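Local coordinates for putative Fe-S biosynthesis protein (Lactobacillus salivarius, PDB 2P2E), which is of unknown function but probably takes part in the assembly of iron-sulphur clusters, at residues Ser92-Thr95 / Asn96-Leu99. Numbering follows the deposited sequence.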
loop_
_atom_site.group_PDB
_atom_site.type_symbol
_atom_site.label_atom_id
_atom_site.label_comp_id
_atom_site.label_asym_id
_atom_site.label_seq_id
_atom_site.Cartn_x
_atom_site.Cartn_y
_atom_site.Cartn_z
ATOM N N SER A 92 -5.705 9.474 -0.851
ATOM C CA SER A 92 -6.002 10.758 -0.247
ATOM C C SER A 92 -6.287 10.535 1.221
ATOM O O SER A 92 -6.236 9.399 1.698
ATOM C CB SER A 92 -7.212 11.402 -0.919
ATOM O OG SER A 92 -8.388 10.669 -0.640
ATOM N N LEU A 93 -6.581 11.619 1.935
ATOM C CA LEU A 93 -6.873 11.531 3.361
ATOM C C LEU A 93 -8.345 11.824 3.642
ATOM O O LEU A 93 -8.884 12.845 3.211
ATOM C CB LEU A 93 -5.994 12.501 4.144
ATOM C CG LEU A 93 -6.336 12.593 5.629
ATOM C CD1 LEU A 93 -6.135 11.233 6.320
ATOM C CD2 LEU A 93 -5.459 13.652 6.259
ATOM N N ASN A 94 -8.992 10.909 4.358
ATOM C CA ASN A 94 -10.395 11.065 4.699
ATOM C C ASN A 94 -10.616 12.299 5.552
ATOM O O ASN A 94 -9.825 12.610 6.458
ATOM C CB ASN A 94 -10.909 9.836 5.450
ATOM C CG ASN A 94 -10.861 8.586 4.607
ATOM O OD1 ASN A 94 -11.384 8.556 3.498
ATOM N ND2 ASN A 94 -10.233 7.548 5.126
ATOM N N THR A 95 -11.703 12.997 5.253
ATOM C CA THR A 95 -12.056 14.204 5.985
ATOM C C THR A 95 -12.772 13.855 7.282
ATOM O O THR A 95 -12.735 14.631 8.240
ATOM C CB THR A 95 -12.966 15.121 5.145
ATOM O OG1 THR A 95 -14.131 14.397 4.727
ATOM C CG2 THR A 95 -12.212 15.631 3.915
ATOM N N ASN A 96 -13.400 12.679 7.318
ATOM C CA ASN A 96 -14.131 12.242 8.513
ATOM C C ASN A 96 -13.282 11.591 9.598
ATOM O O ASN A 96 -13.444 11.878 10.786
ATOM C CB ASN A 96 -15.238 11.263 8.132
ATOM C CG ASN A 96 -16.290 11.900 7.284
ATOM O OD1 ASN A 96 -16.812 12.965 7.626
ATOM N ND2 ASN A 96 -16.625 11.256 6.165
ATOM N N ASN A 97 -12.404 10.688 9.185
ATOM C CA ASN A 97 -11.548 9.966 10.111
ATOM C C ASN A 97 -10.106 10.234 9.698
ATOM O O ASN A 97 -9.864 10.958 8.732
ATOM C CB ASN A 97 -11.885 8.478 10.025
ATOM C CG ASN A 97 -11.879 7.975 8.600
ATOM O OD1 ASN A 97 -10.822 7.913 7.964
ATOM N ND2 ASN A 97 -13.055 7.632 8.077
ATOM N N SER A 98 -9.144 9.660 10.409
ATOM C CA SER A 98 -7.746 9.900 10.075
ATOM C C SER A 98 -7.182 8.857 9.127
ATOM O O SER A 98 -5.964 8.749 8.977
ATOM C CB SER A 98 -6.900 9.926 11.345
ATOM O OG SER A 98 -6.920 8.667 12.001
ATOM N N LEU A 99 -8.054 8.088 8.485
ATOM C CA LEU A 99 -7.592 7.055 7.571
ATOM C C LEU A 99 -7.387 7.543 6.146
ATOM O O LEU A 99 -7.875 8.609 5.754
ATOM C CB LEU A 99 -8.575 5.892 7.562
ATOM C CG LEU A 99 -8.521 4.961 8.768
ATOM C CD1 LEU A 99 -9.716 4.023 8.731
ATOM C CD2 LEU A 99 -7.233 4.169 8.743
#
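The loop of a beta-hairpin joins the antiparallel strands 88-93 and 100-104, and Asn94 and Leu99 close its neck: Asn94 N donates to Leu99 O at 2.9 Å, nearly straight at the hydrogen (162°). Between them the chain turns back at the protein surface, and an Asx turn shapes the returning limb, Asn97 OD1 using an in-plane lone pair to accept from Leu99 N at 2.8 Å. The same oxygen receives a second, weak bond from Asn94 ND2 at 2.9 Å, the two amide planes standing 72° apart. With CG beside its own backbone N (chi1 -63°), Asn94 turns its buried amide toward the returning limb, and ND2 also makes weak hydrogen bonds to Leu100 O and to Pro112 O of strand 108-118. Replacing Asn94 by an alanine is likely to leave Asn97 OD1 with one donor fewer and to weaken the loop's tie to strand 108-118. Ser98 O accepts from Lys14 NZ, linking the loop to helix 9-19. Beside that carbonyl, Leu93 CD1 packs against the returning backbone, 3.6 Å from Ser98 O.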